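Long-range contacts in 3-oxo-tetronate kinase (Cupriavidus necator, PDB 5DMH), which phosphorylates 3-oxo-tetronate at the expense of ATP, giving 3-oxo-tetronate 4-phosphate and ADP: residues K198-Y204 with V226-D232; F120-G126 with V190-Q194. All coordinates share one frame; numbering follows the deposited sequence.

In the fold
Both contacts lie within the sugar-binding N-terminal domain and follow one another along the chain. Interaction 2 comes first: the loop 120-126, between strand 111-115 and helix 128-139, is joined by 190-194 at the end of helix 187-193, closing a loop of 63 residues that includes the small antiparallel sheet 155-168. Interaction 1 opens only after that, pairing strand 199-202 with strand 228-231 across 21 mostly helical residues, so the two loops neither nest nor cross. They touch nonetheless: Gln-192 OE1 probably takes a hydrogen bond from Val-199 N, and Leu-191 packs on Met-228 and Ile-230, tying helix to strands.

Interaction 1 (K198-Y204 with V226-D232); sequences KVGLLRY and VRMAIAD
Strands 199-202 and 228-231 form the parallel edge pair of the N-terminal domain's beta-sheet, with 199-202 outermost in the chain and helix 211-223 in the connection between them. Gly-200 N donates to Met-228 O at 2.8 Å, Gly-200 O accepts from Ile-230 N with the donor lifted 36° above the carbonyl plane, and Leu-202 N reaches Ile-230 O almost in line with that carbonyl. Asp-232 N closes the ladder on Leu-202 O. At the other end Lys-198 O is shared by Arg-227 N, 2.9 Å away, and by a weak bond from Met-228 N.

On one face lie Val-199, Leu-201, Met-228 and Ile-230, of which Met-228 and Ile-230 pack on helix 187-193; Leu-201 CD1 lies 4.2 Å from Ile-230 CB. On the other, Leu-202 CD2 meets Ala-231 CB at 4.2 Å while the Leu-202 side chain packs on helix 211-223. Val-226 CG1 comes within 3.6 Å of Gly-200 N.

Beyond the strands, the Asp-232 carboxylate receives the chain where it turns into helix 204-207. It is also held from the hairpin between strands 155-158 and 161-164, OD1 by Gly-160 N and OD2 by Arg-159 N. The Tyr-204 ring lies beside the carboxylate, their planes 26° apart, with OD2 at the ring edge. Tyr-204 N approaches Asp-232 OD2 from its anti side, making a bent 2.8 Å hydrogen bond 20° out of the carboxylate plane.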
ATOM      1  N   LYS A 198     -12.710  21.995  -5.110  1.00 21.79           N
ATOM      2  CA  LYS A 198     -11.764  22.332  -6.157  1.00 21.03           C
ATOM      3  C   LYS A 198     -10.381  21.659  -6.046  1.00 19.65           C
ATOM      4  O   LYS A 198      -9.690  21.762  -5.030  1.00 21.86           O
ATOM      5  CB  LYS A 198     -11.610  23.863  -6.224  1.00 22.14           C
ATOM      6  CG  LYS A 198     -10.560  24.347  -7.199  1.00 24.41           C
ATOM      7  CD  LYS A 198     -10.930  24.122  -8.643  1.00 34.30           C
ATOM      8  CE  LYS A 198      -9.905  24.764  -9.558  1.00 39.34           C
ATOM      9  NZ  LYS A 198     -10.228  24.628 -11.006  1.00 48.10           N
ATOM     10  N   VAL A 199      -9.981  20.966  -7.113  1.00 21.70           N
ATOM     11  CA  VAL A 199      -8.654  20.341  -7.204  1.00 19.29           C
ATOM     12  C   VAL A 199      -7.740  21.184  -8.074  1.00 18.83           C
ATOM     13  O   VAL A 199      -8.148  21.636  -9.124  1.00 19.97           O
ATOM     14  CB  VAL A 199      -8.728  18.915  -7.829  1.00 19.46           C
ATOM     15  CG1 VAL A 199      -7.345  18.363  -8.052  1.00 19.32           C
ATOM     16  CG2 VAL A 199      -9.523  18.007  -6.933  1.00 20.24           C
ATOM     17  N   GLY A 200      -6.529  21.452  -7.607  1.00 15.49           N
ATOM     18  CA  GLY A 200      -5.587  22.249  -8.373  1.00 18.23           C
ATOM     19  C   GLY A 200      -4.240  21.546  -8.520  1.00 18.74           C
ATOM     20  O   GLY A 200      -4.127  20.310  -8.385  1.00 17.32           O
ATOM     21  N   LEU A 201      -3.211  22.350  -8.789  1.00 17.82           N
ATOM     22  CA  LEU A 201      -1.879  21.848  -9.077  1.00 18.02           C
ATOM     23  C   LEU A 201      -0.816  22.690  -8.415  1.00 16.41           C
ATOM     24  O   LEU A 201      -0.789  23.911  -8.573  1.00 17.67           O
ATOM     25  CB  LEU A 201      -1.624  21.842 -10.580  1.00 19.81           C
ATOM     26  CG  LEU A 201      -0.233  21.381 -11.065  1.00 17.95           C
ATOM     27  CD1 LEU A 201       0.047  19.930 -10.748  1.00 14.71           C
ATOM     28  CD2 LEU A 201      -0.103  21.626 -12.579  1.00 22.32           C
ATOM     29  N   LEU A 202       0.073  22.020  -7.690  1.00 15.99           N
ATOM     30  CA  LEU A 202       1.295  22.626  -7.189  1.00 17.06           C
ATOM     31  C   LEU A 202       2.399  22.203  -8.163  1.00 17.68           C
ATOM     32  O   LEU A 202       2.904  21.099  -8.087  1.00 17.13           O
ATOM     33  CB  LEU A 202       1.545  22.142  -5.756  1.00 13.96           C
ATOM     34  CG  LEU A 202       2.832  22.505  -5.052  1.00 19.23           C
ATOM     35  CD1 LEU A 202       2.995  24.024  -5.026  1.00 20.95           C
ATOM     36  CD2 LEU A 202       2.856  21.948  -3.628  1.00 14.37           C
ATOM     37  N   ARG A 203       2.740  23.080  -9.100  1.00 14.87           N
ATOM     38  CA  ARG A 203       3.502  22.701 -10.290  1.00 15.99           C
ATOM     39  C   ARG A 203       5.005  22.590 -10.023  1.00 17.63           C
ATOM     40  O   ARG A 203       5.543  23.219  -9.103  1.00 15.35           O
ATOM     41  CB  ARG A 203       3.207  23.715 -11.412  1.00 20.56           C
ATOM     42  CG  ARG A 203       3.643  23.294 -12.809  1.00 21.57           C
ATOM     43  CD  ARG A 203       3.296  24.351 -13.858  1.00 18.35           C
ATOM     44  NE  ARG A 203       1.864  24.471 -14.058  1.00 23.20           N
ATOM     45  CZ  ARG A 203       1.076  25.421 -13.545  1.00 29.06           C
ATOM     46  NH1 ARG A 203      -0.230  25.388 -13.797  1.00 26.76           N
ATOM     47  NH2 ARG A 203       1.564  26.417 -12.807  1.00 29.36           N
ATOM     48  N   TYR A 204       5.684  21.806 -10.856  1.00 17.41           N
ATOM     49  CA  TYR A 204       7.105  21.504 -10.686  1.00 17.29           C
ATOM     50  C   TYR A 204       8.012  22.721 -10.585  1.00 18.83           C
ATOM     51  O   TYR A 204       9.078  22.657  -9.960  1.00 18.94           O
ATOM     52  CB  TYR A 204       7.591  20.645 -11.862  1.00 13.13           C
ATOM     53  CG  TYR A 204       7.675  21.415 -13.149  1.00 13.43           C
ATOM     54  CD1 TYR A 204       6.560  21.611 -13.941  1.00 15.32           C
ATOM     55  CD2 TYR A 204       8.873  21.990 -13.548  1.00 18.18           C
ATOM     56  CE1 TYR A 204       6.633  22.351 -15.090  1.00 17.65           C
ATOM     57  CE2 TYR A 204       8.967  22.712 -14.701  1.00 15.62           C
ATOM     58  CZ  TYR A 204       7.843  22.893 -15.486  1.00 16.24           C
ATOM     59  OH  TYR A 204       7.907  23.620 -16.653  1.00 20.62           O
ATOM     60  N   VAL A 226      -8.302  26.505  -3.897  1.00 17.91           N
ATOM     61  CA  VAL A 226      -7.932  25.117  -4.124  1.00 16.82           C
ATOM     62  C   VAL A 226      -7.985  24.381  -2.784  1.00 21.81           C
ATOM     63  O   VAL A 226      -7.359  24.784  -1.822  1.00 21.82           O
ATOM     64  CB  VAL A 226      -6.525  25.008  -4.720  1.00 19.17           C
ATOM     65  CG1 VAL A 226      -6.074  23.572  -4.785  1.00 16.66           C
ATOM     66  CG2 VAL A 226      -6.470  25.699  -6.098  1.00 20.93           C
ATOM     67  N   ARG A 227      -8.744  23.303  -2.721  1.00 19.64           N
ATOM     68  CA  ARG A 227      -8.793  22.531  -1.481  1.00 23.14           C
ATOM     69  C   ARG A 227      -7.896  21.299  -1.474  1.00 21.83           C
ATOM     70  O   ARG A 227      -7.524  20.806  -0.415  1.00 21.25           O
ATOM     71  CB  ARG A 227     -10.242  22.231  -1.141  1.00 24.07           C
ATOM     72  CG  ARG A 227     -10.959  23.583  -0.904  1.00 35.64           C
ATOM     73  CD  ARG A 227     -12.313  23.444  -0.283  1.00 47.17           C
ATOM     74  NE  ARG A 227     -12.282  22.612   0.916  1.00 45.63           N
ATOM     75  CZ  ARG A 227     -12.411  23.059   2.161  1.00 47.02           C
ATOM     76  NH1 ARG A 227     -12.567  24.352   2.421  1.00 46.74           N
ATOM     77  NH2 ARG A 227     -12.381  22.194   3.161  1.00 55.23           N
HETATM   78  N   MSE A 228      -7.517  20.831  -2.653  1.00 18.36           N
HETATM   79  CA  MSE A 228      -6.542  19.767  -2.778  1.00 16.50           C
HETATM   80  C   MSE A 228      -5.727  19.982  -4.055  1.00 16.66           C
HETATM   81  O   MSE A 228      -6.291  20.211  -5.120  1.00 19.68           O
HETATM   82  CB  MSE A 228      -7.240  18.393  -2.817  1.00 17.63           C
HETATM   83  CG  MSE A 228      -6.313  17.241  -2.975  1.00 19.97           C
HETATM   84 SE   MSE A 228      -7.162  15.634  -2.129  1.00 42.31          SE
HETATM   85  CE  MSE A 228      -8.968  15.984  -2.517  1.00 12.69           C
ATOM     86  N   ALA A 229      -4.414  19.909  -3.938  1.00 14.82           N
ATOM     87  CA  ALA A 229      -3.540  20.101  -5.097  1.00 15.02           C
ATOM     88  C   ALA A 229      -2.714  18.864  -5.364  1.00 12.47           C
ATOM     89  O   ALA A 229      -2.030  18.362  -4.460  1.00 13.21           O
ATOM     90  CB  ALA A 229      -2.601  21.281  -4.872  1.00 14.45           C
ATOM     91  N   ILE A 230      -2.772  18.392  -6.603  1.00 16.49           N
ATOM     92  CA  ILE A 230      -1.797  17.428  -7.092  1.00 15.91           C
ATOM     93  C   ILE A 230      -0.440  18.115  -6.962  1.00 15.28           C
ATOM     94  O   ILE A 230      -0.316  19.263  -7.338  1.00 17.53           O
ATOM     95  CB  ILE A 230      -2.057  17.081  -8.555  1.00 15.47           C
ATOM     96  CG1 ILE A 230      -3.423  16.395  -8.745  1.00 17.86           C
ATOM     97  CG2 ILE A 230      -0.936  16.202  -9.107  1.00 15.10           C
ATOM     98  CD1 ILE A 230      -3.594  15.111  -7.974  1.00 18.00           C
ATOM     99  N   ALA A 231       0.556  17.455  -6.378  1.00 15.41           N
ATOM    100  CA  ALA A 231       1.904  18.042  -6.302  1.00 12.85           C
ATOM    101  C   ALA A 231       2.870  17.338  -7.241  1.00 15.99           C
ATOM    102  O   ALA A 231       3.073  16.119  -7.138  1.00 14.33           O
ATOM    103  CB  ALA A 231       2.438  17.993  -4.887  1.00 16.98           C
ATOM    104  N   ASP A 232       3.474  18.119  -8.137  1.00 14.24           N
ATOM    105  CA  ASP A 232       4.524  17.612  -9.006  1.00 14.82           C
ATOM    106  C   ASP A 232       5.768  17.197  -8.192  1.00 12.71           C
ATOM    107  O   ASP A 232       6.116  17.783  -7.165  1.00 16.64           O
ATOM    108  CB  ASP A 232       4.939  18.650 -10.080  1.00 12.83           C
ATOM    109  CG  ASP A 232       3.940  18.811 -11.224  1.00 15.01           C
ATOM    110  OD1 ASP A 232       2.985  17.997 -11.356  1.00 13.70           O
ATOM    111  OD2 ASP A 232       4.127  19.789 -12.008  1.00 17.65           O
TER

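Interaction 2 (F120-G126 with V190-Q194); sequences FDSTDAG and VLQRQ
Asp-124 OD1 is gripped by two waters and by Arg-193. Each water donates to it at 2.7 Å; one also donates to Val-190 O and accepts from Gln-194 NE2, while the other accepts from Arg-193 NH2. The salt bridge from Asp-124 OD1 to Arg-193 NE is weak at 3.2 Å, the oxygen coming to the guanidinium edge with the two planes 50° apart. The stronger partner of Arg-193 is Asp-184, which pairs with NH2.

Gln-194 reaches into the loop with its chain extended beyond CG. Its NE2 donates to Ser-122 OG at 3.0 Å, nearly in the amide plane and fairly straight (162°). Ser-122 OG, set between its own backbone N and carbonyl carbon (chi1 57°), links this amide to Phe-120 O, to which it donates. The type I turn Thr-123 to Gly-126, with the Thr-123 side chain about 8 Å from that of His-177, a probable ATP-binding residue, presents Asp-124 O to Gln-194 CB at 3.4 Å.

The Phe-120 ring meets the helix edge-on: Val-190 CG1 lies in the ring plane, 3.9 Å from CD2, and Leu-191 CB is 4.0 Å from CE2. The contact joins the last turn of helix 187-193 to the loop leading into helix 128-139, where Gly-129 N donates a hydrogen bond to Gln-194 OE1 and Ile-128 touches side chains of both segments, while Leu-191 rests on strand 228-231.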
ATOM      1  N   PHE A 120      -2.164   5.723  -8.121  1.00 13.67           N
ATOM      2  CA  PHE A 120      -3.370   6.517  -7.899  1.00 13.91           C
ATOM      3  C   PHE A 120      -4.623   5.678  -8.030  1.00 16.00           C
ATOM      4  O   PHE A 120      -5.665   6.203  -8.335  1.00 15.18           O
ATOM      5  CB  PHE A 120      -3.434   7.722  -8.831  1.00 14.60           C
ATOM      6  CG  PHE A 120      -4.015   8.972  -8.193  1.00 13.61           C
ATOM      7  CD1 PHE A 120      -3.401   9.569  -7.094  1.00 14.64           C
ATOM      8  CD2 PHE A 120      -5.154   9.563  -8.709  1.00 16.80           C
ATOM      9  CE1 PHE A 120      -3.926  10.749  -6.519  1.00 16.40           C
ATOM     10  CE2 PHE A 120      -5.674  10.717  -8.137  1.00 17.69           C
ATOM     11  CZ  PHE A 120      -5.048  11.306  -7.042  1.00 15.30           C
ATOM     12  N   ASP A 121      -4.483   4.384  -7.742  1.00 13.94           N
ATOM     13  CA  ASP A 121      -5.511   3.380  -7.945  1.00 12.05           C
ATOM     14  C   ASP A 121      -6.857   3.810  -7.355  1.00 15.99           C
ATOM     15  O   ASP A 121      -6.999   3.991  -6.151  1.00 16.03           O
ATOM     16  CB  ASP A 121      -5.085   2.031  -7.349  1.00 14.90           C
ATOM     17  CG  ASP A 121      -3.824   1.480  -7.965  1.00 15.39           C
ATOM     18  OD1 ASP A 121      -2.973   2.296  -8.397  1.00 16.86           O
ATOM     19  OD2 ASP A 121      -3.668   0.227  -8.035  1.00 16.30           O
ATOM     20  N   SER A 122      -7.827   4.014  -8.245  1.00 17.88           N
ATOM     21  CA  SER A 122      -9.138   4.535  -7.878  1.00 15.39           C
ATOM     22  C   SER A 122     -10.030   4.454  -9.112  1.00 15.59           C
ATOM     23  O   SER A 122      -9.564   4.091 -10.225  1.00 15.84           O
ATOM     24  CB  SER A 122      -9.039   5.990  -7.412  1.00 14.93           C
ATOM     25  OG  SER A 122      -8.458   6.828  -8.405  1.00 15.80           O
ATOM     26  N   THR A 123     -11.275   4.859  -8.914  1.00 17.26           N
ATOM     27  CA  THR A 123     -12.227   5.068 -10.003  1.00 19.16           C
ATOM     28  C   THR A 123     -12.875   6.443  -9.772  1.00 20.53           C
ATOM     29  O   THR A 123     -12.629   7.088  -8.733  1.00 16.59           O
ATOM     30  CB  THR A 123     -13.323   3.962 -10.051  1.00 20.86           C
ATOM     31  OG1 THR A 123     -14.295   4.199  -9.024  1.00 18.45           O
ATOM     32  CG2 THR A 123     -12.736   2.544  -9.925  1.00 19.47           C
ATOM     33  N   ASP A 124     -13.687   6.900 -10.728  1.00 17.34           N
ATOM     34  CA  ASP A 124     -14.411   8.169 -10.586  1.00 16.13           C
ATOM     35  C   ASP A 124     -15.319   8.160  -9.338  1.00 19.11           C
ATOM     36  O   ASP A 124     -15.731   9.206  -8.859  1.00 18.04           O
ATOM     37  CB  ASP A 124     -15.274   8.453 -11.836  1.00 20.97           C
ATOM     38  CG  ASP A 124     -14.451   8.814 -13.063  1.00 24.80           C
ATOM     39  OD1 ASP A 124     -13.226   9.095 -12.951  1.00 23.77           O
ATOM     40  OD2 ASP A 124     -15.051   8.837 -14.151  1.00 27.26           O
ATOM     41  N   ALA A 125     -15.642   6.975  -8.827  1.00 16.59           N
ATOM     42  CA  ALA A 125     -16.477   6.844  -7.632  1.00 19.88           C
ATOM     43  C   ALA A 125     -15.656   6.948  -6.339  1.00 19.62           C
ATOM     44  O   ALA A 125     -16.212   7.109  -5.265  1.00 21.56           O
ATOM     45  CB  ALA A 125     -17.262   5.553  -7.657  1.00 19.49           C
ATOM     46  N   GLY A 126     -14.341   6.878  -6.435  1.00 13.84           N
ATOM     47  CA  GLY A 126     -13.487   6.982  -5.262  1.00 13.33           C
ATOM     48  C   GLY A 126     -12.361   5.980  -5.267  1.00 14.69           C
ATOM     49  O   GLY A 126     -12.195   5.260  -6.256  1.00 16.99           O
ATOM     50  N   VAL A 190      -8.355  13.395 -13.041  1.00 17.40           N
ATOM     51  CA  VAL A 190      -8.772  12.158 -12.376  1.00 18.16           C
ATOM     52  C   VAL A 190      -9.280  12.448 -10.957  1.00 17.68           C
ATOM     53  O   VAL A 190     -10.351  12.010 -10.574  1.00 18.89           O
ATOM     54  CB  VAL A 190      -7.611  11.133 -12.342  1.00 15.96           C
ATOM     55  CG1 VAL A 190      -7.935   9.933 -11.442  1.00 14.28           C
ATOM     56  CG2 VAL A 190      -7.265  10.668 -13.755  1.00 18.55           C
ATOM     57  N   LEU A 191      -8.510  13.198 -10.177  1.00 14.56           N
ATOM     58  CA  LEU A 191      -8.894  13.480  -8.807  1.00 14.46           C
ATOM     59  C   LEU A 191     -10.147  14.361  -8.758  1.00 14.25           C
ATOM     60  O   LEU A 191     -11.044  14.145  -7.909  1.00 15.74           O
ATOM     61  CB  LEU A 191      -7.737  14.148  -8.049  1.00 16.75           C
ATOM     62  CG  LEU A 191      -7.943  14.422  -6.548  1.00 15.96           C
ATOM     63  CD1 LEU A 191      -8.462  13.187  -5.794  1.00 17.21           C
ATOM     64  CD2 LEU A 191      -6.648  14.908  -5.942  1.00 17.95           C
ATOM     65  N   GLN A 192     -10.220  15.349  -9.641  1.00 16.95           N
ATOM     66  CA  GLN A 192     -11.388  16.242  -9.675  1.00 20.16           C
ATOM     67  C   GLN A 192     -12.672  15.430  -9.873  1.00 18.34           C
ATOM     68  O   GLN A 192     -13.700  15.720  -9.272  1.00 17.76           O
ATOM     69  CB  GLN A 192     -11.256  17.324 -10.764  1.00 20.39           C
ATOM     70  CG  GLN A 192     -12.362  18.386 -10.726  1.00 23.59           C
ATOM     71  CD  GLN A 192     -12.433  19.118  -9.413  1.00 20.44           C
ATOM     72  OE1 GLN A 192     -11.752  20.125  -9.213  1.00 22.62           O
ATOM     73  NE2 GLN A 192     -13.244  18.604  -8.490  1.00 22.55           N
ATOM     74  N   ARG A 193     -12.592  14.354 -10.654  1.00 20.44           N
ATOM     75  CA  ARG A 193     -13.806  13.584 -10.963  1.00 21.12           C
ATOM     76  C   ARG A 193     -14.391  12.870  -9.760  1.00 16.62           C
ATOM     77  O   ARG A 193     -15.597  12.571  -9.716  1.00 20.86           O
ATOM     78  CB  ARG A 193     -13.545  12.593 -12.083  1.00 17.16           C
ATOM     79  CG  ARG A 193     -13.613  13.223 -13.439  1.00 24.87           C
ATOM     80  CD  ARG A 193     -13.793  12.181 -14.515  1.00 42.82           C
ATOM     81  NE  ARG A 193     -12.527  11.562 -14.842  1.00 45.53           N
ATOM     82  CZ  ARG A 193     -11.774  11.861 -15.901  1.00 47.10           C
ATOM     83  NH1 ARG A 193     -12.161  12.779 -16.780  1.00 53.31           N
ATOM     84  NH2 ARG A 193     -10.620  11.211 -16.085  1.00 28.01           N
ATOM     85  N   GLN A 194     -13.551  12.618  -8.774  1.00 17.99           N
ATOM     86  CA  GLN A 194     -13.974  11.930  -7.576  1.00 19.94           C
ATOM     87  C   GLN A 194     -13.977  12.868  -6.352  1.00 22.47           C
ATOM     88  O   GLN A 194     -13.989  12.413  -5.205  1.00 21.66           O
ATOM     89  CB  GLN A 194     -13.102  10.702  -7.344  1.00 20.17           C
ATOM     90  CG  GLN A 194     -11.635  10.967  -7.219  1.00 26.43           C
ATOM     91  CD  GLN A 194     -10.830   9.696  -7.024  1.00 17.71           C
ATOM     92  OE1 GLN A 194     -10.835   9.116  -5.960  1.00 17.48           O
ATOM     93  NE2 GLN A 194     -10.092   9.292  -8.057  1.00 18.82           N
TER
HETATM   94  O   HOH W   1     -11.343   9.596 -11.045  1.00 19.19           O
HETATM   95  O   HOH W   2     -11.142   9.023 -14.659  1.00 23.65           O